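Local coordinates for protein cellulase (Xanthomonas axonopodis pv. citri, PDB 5HOS) that probably hydrolyses internal beta-1,4-glycosidic bonds of cellulose, as an endoglucanase of glycoside hydrolase family 5, at residues R79-A84 and W139-I144; G122-S127 and Y161-Q166; E251-F256 and L288-S293. One frame throughout, in Å; residues are numbered along the deposited sequence. Where two conformers were deposited one is given.

Interaction 1: R79-A84 and W139-I144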
# COMPACT_ATOMS: atom_id res chain seq x y z
N ARG A 79 -7.20 3.27 15.59
CA ARG A 79 -6.37 4.27 16.25
C ARG A 79 -6.66 5.68 15.73
O ARG A 79 -6.68 6.63 16.50
CB ARG A 79 -4.89 3.94 16.08
CG ARG A 79 -4.51 2.64 16.77
CD ARG A 79 -3.01 2.42 16.82
NE ARG A 79 -2.72 1.26 17.69
CZ ARG A 79 -1.94 0.23 17.41
NH1 ARG A 79 -1.24 0.14 16.28
NH2 ARG A 79 -1.81 -0.74 18.32
N LEU A 80 -6.89 5.80 14.43
CA LEU A 80 -7.22 7.09 13.83
C LEU A 80 -8.66 7.53 14.08
O LEU A 80 -8.91 8.73 14.23
CB LEU A 80 -6.91 7.08 12.34
CG LEU A 80 -7.16 8.39 11.59
CD1 LEU A 80 -6.34 9.54 12.15
CD2 LEU A 80 -6.86 8.20 10.12
N GLN A 81 -9.61 6.59 14.09
CA GLN A 81 -11.02 6.89 14.30
C GLN A 81 -11.62 5.84 15.23
O GLN A 81 -12.16 4.84 14.78
CB GLN A 81 -11.77 6.93 12.97
CG GLN A 81 -13.19 7.47 13.10
CD GLN A 81 -13.98 7.40 11.82
OE1 GLN A 81 -13.82 6.46 11.04
NE2 GLN A 81 -14.84 8.38 11.60
N PRO A 82 -11.52 6.08 16.55
CA PRO A 82 -11.93 5.07 17.54
C PRO A 82 -13.43 4.72 17.58
O PRO A 82 -13.78 3.66 18.09
CB PRO A 82 -11.48 5.68 18.88
CG PRO A 82 -10.36 6.59 18.51
CD PRO A 82 -10.77 7.19 17.19
N ARG A 83 -14.29 5.60 17.06
CA ARG A 83 -15.73 5.37 17.03
C ARG A 83 -16.28 5.58 15.64
O ARG A 83 -15.89 6.52 14.95
CB ARG A 83 -16.44 6.32 17.99
CG ARG A 83 -16.11 6.05 19.44
CD ARG A 83 -16.85 7.00 20.38
NE ARG A 83 -16.48 6.72 21.77
CZ ARG A 83 -17.00 5.77 22.54
NH1 ARG A 83 -17.97 4.95 22.10
NH2 ARG A 83 -16.56 5.62 23.79
N ALA A 84 -17.20 4.69 15.22
CA ALA A 84 -17.83 4.76 13.90
C ALA A 84 -18.49 6.12 13.72
O ALA A 84 -19.30 6.54 14.56
CB ALA A 84 -18.86 3.65 13.74
N TRP A 139 -13.10 8.15 5.17
CA TRP A 139 -12.46 8.75 4.00
C TRP A 139 -12.89 10.19 3.72
O TRP A 139 -12.09 10.96 3.20
CB TRP A 139 -12.55 7.85 2.76
CG TRP A 139 -11.41 6.87 2.78
CD1 TRP A 139 -11.49 5.52 2.94
CD2 TRP A 139 -10.02 7.19 2.75
NE1 TRP A 139 -10.23 4.98 2.97
CE2 TRP A 139 -9.31 5.98 2.87
CE3 TRP A 139 -9.30 8.39 2.63
CZ2 TRP A 139 -7.90 5.93 2.85
CZ3 TRP A 139 -7.90 8.35 2.62
CH2 TRP A 139 -7.22 7.12 2.73
N ARG A 140 -14.12 10.55 4.08
CA ARG A 140 -14.54 11.96 4.03
C ARG A 140 -13.63 12.80 4.92
O ARG A 140 -13.10 13.83 4.48
CB ARG A 140 -16.00 12.12 4.48
CG ARG A 140 -16.55 13.53 4.30
CD ARG A 140 -17.98 13.66 4.81
NE ARG A 140 -18.10 13.25 6.21
CZ ARG A 140 -17.76 13.98 7.28
NH1 ARG A 140 -17.26 15.21 7.16
NH2 ARG A 140 -17.92 13.46 8.49
N ARG A 141 -13.44 12.36 6.15
CA ARG A 141 -12.63 13.08 7.14
C ARG A 141 -11.15 13.12 6.77
O ARG A 141 -10.52 14.15 6.93
CB ARG A 141 -12.82 12.48 8.53
CG ARG A 141 -14.23 12.66 9.07
CD ARG A 141 -14.39 11.97 10.41
NE ARG A 141 -15.76 12.03 10.95
CZ ARG A 141 -16.28 13.06 11.63
NH1 ARG A 141 -15.60 14.17 11.87
NH2 ARG A 141 -17.53 12.96 12.07
N LEU A 142 -10.61 12.02 6.27
CA LEU A 142 -9.21 12.01 5.82
C LEU A 142 -9.03 12.90 4.60
O LEU A 142 -8.03 13.61 4.51
CB LEU A 142 -8.70 10.61 5.50
CG LEU A 142 -8.05 9.83 6.64
CD1 LEU A 142 -7.82 8.40 6.19
CD2 LEU A 142 -6.74 10.47 7.08
N ALA A 143 -9.98 12.83 3.67
CA ALA A 143 -9.92 13.66 2.47
C ALA A 143 -9.91 15.14 2.83
O ALA A 143 -9.15 15.91 2.25
CB ALA A 143 -11.05 13.34 1.52
N ILE A 144 -10.76 15.53 3.79
CA ILE A 144 -10.81 16.92 4.25
C ILE A 144 -9.48 17.32 4.90
O ILE A 144 -8.94 18.38 4.60
CB ILE A 144 -12.02 17.18 5.19
CG1 ILE A 144 -13.32 17.10 4.38
CG2 ILE A 144 -11.91 18.55 5.87
CD1 ILE A 144 -14.58 16.91 5.21
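Leu80 and Leu142 meet through their methyl ends, and next to them the amide of Gln81 comes up against the side chain of Arg141. Leu80 lies at the close of helix 77-80, and its CD2 sits 3.8 Å from Leu142 CD2, with Leu142 CG and CD1 only slightly farther from the same methyl; one methyl thus rests against the whole branched end of the other leucine. Leu142 CD1 also lies over one face of the Trp139 ring, toward its rim, one turn back on the same helix.

Gln81, the first residue off helical geometry, runs out fully extended (chi1 -170°, chi2 -175°) and crosses the arginine at about a right angle. Its NE2 is 3.8 Å from Arg141 CD, and the amide and guanidinium planes stand 68° apart; both groups present N-H donors here, and the meeting is van der Waals contact. The polar ends are joined through third parties: Gln81 NE2 donates to Gly86 O and to Asp137 OD2, the same carboxylate oxygen that forms a salt bridge with Arg141 NE, while Arg141 NH1 pairs with Glu87. Asp137, one helical turn before Arg141, thereby ties the loop to the helix. The arrangement packs the loop leaving helix 77-80 against helix 132-145, on the outer, helical layer of a (beta/alpha)8 barrel.

Interaction 2: G122-S127 and Y161-Q166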
# COMPACT_ATOMS: atom_id res chain seq x y z
N GLY A 122 -12.87 -5.81 13.78
CA GLY A 122 -13.10 -7.19 13.37
C GLY A 122 -14.30 -7.48 12.48
O GLY A 122 -14.46 -8.60 12.02
N HIS A 123 -15.13 -6.46 12.20
CA HIS A 123 -16.35 -6.64 11.41
C HIS A 123 -16.14 -6.08 10.02
O HIS A 123 -15.64 -4.96 9.87
CB HIS A 123 -17.50 -5.90 12.07
CG HIS A 123 -17.84 -6.43 13.43
ND1 HIS A 123 -18.67 -7.51 13.62
CD2 HIS A 123 -17.45 -6.03 14.66
CE1 HIS A 123 -18.78 -7.75 14.91
NE2 HIS A 123 -18.04 -6.87 15.56
N THR A 124 -16.56 -6.85 9.03
CA THR A 124 -16.29 -6.53 7.64
C THR A 124 -17.20 -5.40 7.16
O THR A 124 -18.38 -5.33 7.51
CB THR A 124 -16.45 -7.80 6.77
OG1 THR A 124 -15.54 -8.81 7.25
CG2 THR A 124 -16.14 -7.53 5.32
N ILE A 125 -16.62 -4.50 6.37
CA ILE A 125 -17.38 -3.42 5.71
C ILE A 125 -18.49 -4.06 4.87
O ILE A 125 -18.25 -5.01 4.15
CB ILE A 125 -16.46 -2.56 4.80
CG1 ILE A 125 -15.43 -1.79 5.64
CG2 ILE A 125 -17.27 -1.56 3.98
CD1 ILE A 125 -14.21 -1.35 4.84
N GLY A 126 -19.71 -3.53 4.98
CA GLY A 126 -20.88 -4.13 4.33
C GLY A 126 -21.75 -4.98 5.23
O GLY A 126 -22.89 -5.28 4.88
N SER A 127 -21.22 -5.41 6.37
CA SER A 127 -22.02 -6.05 7.42
C SER A 127 -23.00 -5.04 8.03
O SER A 127 -22.86 -3.82 7.84
CB SER A 127 -21.11 -6.61 8.51
OG SER A 127 -20.41 -5.56 9.17
N TYR A 161 -10.26 -9.11 2.16
CA TYR A 161 -10.17 -10.56 1.85
C TYR A 161 -11.35 -11.48 2.13
O TYR A 161 -11.46 -12.51 1.47
CB TYR A 161 -8.92 -11.18 2.48
CG TYR A 161 -9.01 -11.41 3.97
CD1 TYR A 161 -8.62 -10.41 4.87
CD2 TYR A 161 -9.43 -12.63 4.48
CE1 TYR A 161 -8.68 -10.64 6.24
CE2 TYR A 161 -9.50 -12.86 5.85
CZ TYR A 161 -9.11 -11.86 6.71
OH TYR A 161 -9.18 -12.06 8.06
N ASP A 162 -12.19 -11.17 3.11
CA ASP A 162 -13.40 -11.98 3.35
C ASP A 162 -14.67 -11.18 3.02
O ASP A 162 -15.71 -11.33 3.64
CB ASP A 162 -13.40 -12.64 4.75
CG ASP A 162 -13.38 -11.65 5.89
OD1 ASP A 162 -13.62 -10.44 5.68
OD2 ASP A 162 -13.13 -12.10 7.03
N ILE A 163 -14.53 -10.35 2.00
CA ILE A 163 -15.64 -9.66 1.39
C ILE A 163 -15.43 -10.02 -0.06
O ILE A 163 -14.31 -9.98 -0.55
CB ILE A 163 -15.61 -8.13 1.63
CG1 ILE A 163 -16.65 -7.42 0.76
CG2 ILE A 163 -14.23 -7.53 1.38
CD1 ILE A 163 -16.98 -6.02 1.21
N ASP A 164 -16.49 -10.42 -0.74
CA ASP A 164 -16.31 -10.88 -2.10
C ASP A 164 -16.03 -9.67 -2.99
O ASP A 164 -16.43 -8.54 -2.67
CB ASP A 164 -17.50 -11.69 -2.59
CG ASP A 164 -18.61 -10.84 -3.12
OD1 ASP A 164 -18.58 -10.48 -4.32
OD2 ASP A 164 -19.51 -10.54 -2.33
N PRO A 165 -15.33 -9.91 -4.11
CA PRO A 165 -14.87 -8.82 -4.98
C PRO A 165 -15.93 -7.83 -5.43
O PRO A 165 -15.64 -6.64 -5.51
CB PRO A 165 -14.25 -9.58 -6.16
CG PRO A 165 -13.71 -10.81 -5.54
CD PRO A 165 -14.79 -11.21 -4.59
N GLN A 166 -17.15 -8.30 -5.73
CA GLN A 166 -18.21 -7.38 -6.19
C GLN A 166 -18.71 -6.46 -5.06
O GLN A 166 -18.93 -5.26 -5.27
CB GLN A 166 -19.37 -8.16 -6.83
CG GLN A 166 -20.19 -7.33 -7.81
CD GLN A 166 -19.39 -6.83 -9.02
OE1 GLN A 166 -18.87 -7.62 -9.83
NE2 GLN A 166 -19.28 -5.51 -9.16
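Two loops of the (beta/alpha)8 barrel meet here: the short hairpin strand 123-124 with the turn after it, and the lead-in to helix 165-181. Thr124 touches both Asp162 and Ile163. Its hydroxyl donates to the carboxylate, Thr124 OG1 to Asp162 OD1 at 3.0 Å, approaching from above the carboxylate plane, 38° out of it. The other carboxylate oxygen, OD2, forms a salt bridge with Lys119 of the partner hairpin strand 119-120, so Asp162 holds both strands of the hairpin at once. With chi1 at -58°, the threonine puts its methyl anti to the backbone N and its hydroxyl beside that N, which lets the two branches serve different partners: Thr124 CG2 packs 3.8 Å from Ile163 CB.

Helix 165-181 follows strand 152-155 and begins directly after this contact. Asp164 is its N-cap, and its OD1 accepts from Gln166 N at 3.0 Å. Ile163, just ahead of the cap, extends its CD1 to within 3.4 Å of Ile125 O, and its side chain also touches Trp168 on the first turns of that helix. The side chain of Ile125 touches both helix 132-145, at Ile132 and Phe135, and helix 165-181, at Trp168 and Ala171. A type II turn from Thr124 to Ser127 sets the carbonyl of Thr124 to receive two donors: Ser127 N at 3.1 Å and, in the carbonyl plane, Ser127 OG at 2.6 Å. Ser127 OG is bonded in addition to Val130 N, linking the turn to the approach to helix 132-145.

Interaction 3: E251-F256 and L288-S293; sequences ERLRSF and LGYMES
Segments 251-256 and 288-293 are helical and run nearly parallel, their axes 10.7 Å apart at closest approach and 23° from each other in direction, with Leu253 and Tyr290 nearest at the backbone. Tyr290 bridges the gap. Its CG is anti to the backbone N (chi1 180°), which sends the ring straight across to the other helix, where Tyr290 OH lies 3.5 Å from Arg254 CA and also touches the CB and CG of that residue. On the CE2 side of the ring Leu253 CB approaches obliquely, 4.1 Å from Tyr290 CE2. On the CE1 side the arginine chain, bent at chi3, brings Arg254 NH1 to the ring edge, 3.9 Å from Tyr290 CE1 and near the ring plane. Guanidinium and ring planes stand 80° apart: the ring edge meets a guanidinium face, and the ring's own face is not used by the charge.

These are neighbouring outer helices of the (beta/alpha)8 barrel, following strands 224-231 and 267-273, and the inner half of their interface is apolar. There Leu253 and Met291 cross at about a right angle, with Leu253 CD1 4.0 Å from Met291 CG. Leu253 also rests on Gln230 of strand 224-231, and Met291 on Trp298 and Trp301 of strand 298-306. Arg254 is exposed, on the outer side of Tyr290.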
# COMPACT_ATOMS: atom_id res chain seq x y z
N GLU A 251 6.28 -13.25 -14.29
CA GLU A 251 5.20 -14.18 -14.62
C GLU A 251 3.92 -13.93 -13.83
O GLU A 251 2.83 -14.04 -14.39
CB GLU A 251 5.66 -15.61 -14.40
CG GLU A 251 6.67 -16.08 -15.45
CD GLU A 251 7.53 -17.23 -14.98
OE1 GLU A 251 7.16 -17.93 -14.02
OE2 GLU A 251 8.59 -17.45 -15.59
N ARG A 252 4.06 -13.58 -12.56
CA ARG A 252 2.91 -13.30 -11.69
C ARG A 252 2.31 -11.91 -11.85
O ARG A 252 1.20 -11.67 -11.35
CB ARG A 252 3.26 -13.57 -10.22
CG ARG A 252 3.39 -15.05 -9.93
CD ARG A 252 3.84 -15.30 -8.51
NE ARG A 252 3.91 -16.72 -8.18
CZ ARG A 252 4.43 -17.21 -7.05
NH1 ARG A 252 4.93 -16.40 -6.12
NH2 ARG A 252 4.46 -18.52 -6.84
N LEU A 253 3.03 -11.01 -12.53
CA LEU A 253 2.49 -9.70 -12.93
C LEU A 253 1.88 -9.67 -14.33
O LEU A 253 1.11 -8.75 -14.64
CB LEU A 253 3.57 -8.60 -12.86
CG LEU A 253 4.16 -8.26 -11.48
CD1 LEU A 253 5.01 -7.00 -11.57
CD2 LEU A 253 3.09 -8.09 -10.40
N ARG A 254 2.18 -10.66 -15.16
CA ARG A 254 1.85 -10.55 -16.59
C ARG A 254 0.35 -10.40 -16.90
O ARG A 254 -0.04 -9.46 -17.62
CB ARG A 254 2.44 -11.73 -17.38
CG ARG A 254 2.44 -11.49 -18.89
CD ARG A 254 3.13 -12.63 -19.63
NE ARG A 254 4.59 -12.63 -19.49
CZ ARG A 254 5.43 -11.76 -20.06
NH1 ARG A 254 4.99 -10.77 -20.85
NH2 ARG A 254 6.73 -11.89 -19.85
N SER A 255 -0.50 -11.30 -16.40
CA SER A 255 -1.94 -11.21 -16.74
C SER A 255 -2.58 -9.95 -16.15
O SER A 255 -3.36 -9.29 -16.83
CB SER A 255 -2.72 -12.48 -16.38
OG SER A 255 -2.72 -12.75 -15.00
N PHE A 256 -2.19 -9.58 -14.93
CA PHE A 256 -2.67 -8.33 -14.33
C PHE A 256 -2.31 -7.12 -15.19
O PHE A 256 -3.14 -6.23 -15.41
CB PHE A 256 -2.11 -8.17 -12.91
CG PHE A 256 -2.58 -6.94 -12.20
CD1 PHE A 256 -3.92 -6.79 -11.85
CD2 PHE A 256 -1.69 -5.92 -11.87
CE1 PHE A 256 -4.36 -5.64 -11.20
CE2 PHE A 256 -2.12 -4.78 -11.21
CZ PHE A 256 -3.46 -4.64 -10.88
N LEU A 288 11.16 -5.45 -11.44
CA LEU A 288 11.30 -3.98 -11.49
C LEU A 288 11.53 -3.48 -12.91
O LEU A 288 10.96 -2.48 -13.31
CB LEU A 288 12.41 -3.51 -10.55
CG LEU A 288 12.17 -3.84 -9.07
CD1 LEU A 288 13.42 -3.56 -8.25
CD2 LEU A 288 10.98 -3.08 -8.50
N GLY A 289 12.36 -4.18 -13.68
CA GLY A 289 12.55 -3.86 -15.10
C GLY A 289 11.29 -4.02 -15.93
O GLY A 289 10.99 -3.21 -16.81
N TYR A 290 10.53 -5.08 -15.63
CA TYR A 290 9.26 -5.33 -16.31
C TYR A 290 8.28 -4.17 -16.11
O TYR A 290 7.64 -3.72 -17.07
CB TYR A 290 8.68 -6.67 -15.83
CG TYR A 290 7.35 -7.03 -16.46
CD1 TYR A 290 7.29 -7.66 -17.71
CD2 TYR A 290 6.16 -6.73 -15.81
CE1 TYR A 290 6.07 -7.98 -18.29
CE2 TYR A 290 4.94 -7.05 -16.38
CZ TYR A 290 4.89 -7.67 -17.61
OH TYR A 290 3.66 -7.96 -18.16
N MET A 291 8.18 -3.67 -14.88
CA MET A 291 7.29 -2.53 -14.62
C MET A 291 7.73 -1.28 -15.40
O MET A 291 6.88 -0.61 -15.98
CB MET A 291 7.15 -2.28 -13.12
CG MET A 291 6.33 -3.35 -12.40
SD MET A 291 5.94 -2.95 -10.69
CE MET A 291 7.45 -3.50 -9.90
N GLU A 292 9.03 -0.98 -15.46
CA GLU A 292 9.49 0.19 -16.25
C GLU A 292 9.27 -0.01 -17.76
O GLU A 292 8.92 0.95 -18.46
CB GLU A 292 10.93 0.69 -15.92
CG GLU A 292 12.05 -0.34 -15.77
CD GLU A 292 13.44 0.29 -15.74
OE1 GLU A 292 13.89 0.85 -16.76
OE2 GLU A 292 14.12 0.21 -14.69
N SER A 293 9.43 -1.24 -18.25
CA SER A 293 9.08 -1.58 -19.64
C SER A 293 7.57 -1.54 -19.96
O SER A 293 7.19 -1.52 -21.12
CB SER A 293 9.61 -2.97 -19.99
OG SER A 293 11.02 -3.02 -19.82

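Overall arrangement
All three contacts lie in the shell around one eight-stranded parallel barrel, each centred about 18 Å from the middle of the chain. Interactions 1 and 2 are neighbours: their centres are 19 Å apart and their nearest atoms about 8 Å, and their segments alternate along the chain. Helix 132-145 is shared, since Leu142 packs from it in interaction 1 and Ile125 of interaction 2 leans on its beginning. Interaction 3 lies across the chain's centre from interaction 1, 34 Å away between centres; from interaction 2 it is 29 Å. Family 5 active sites lie at the C-terminal mouth of the barrel, the end from which the interaction 2 loops leave strands 109-114 and 152-155.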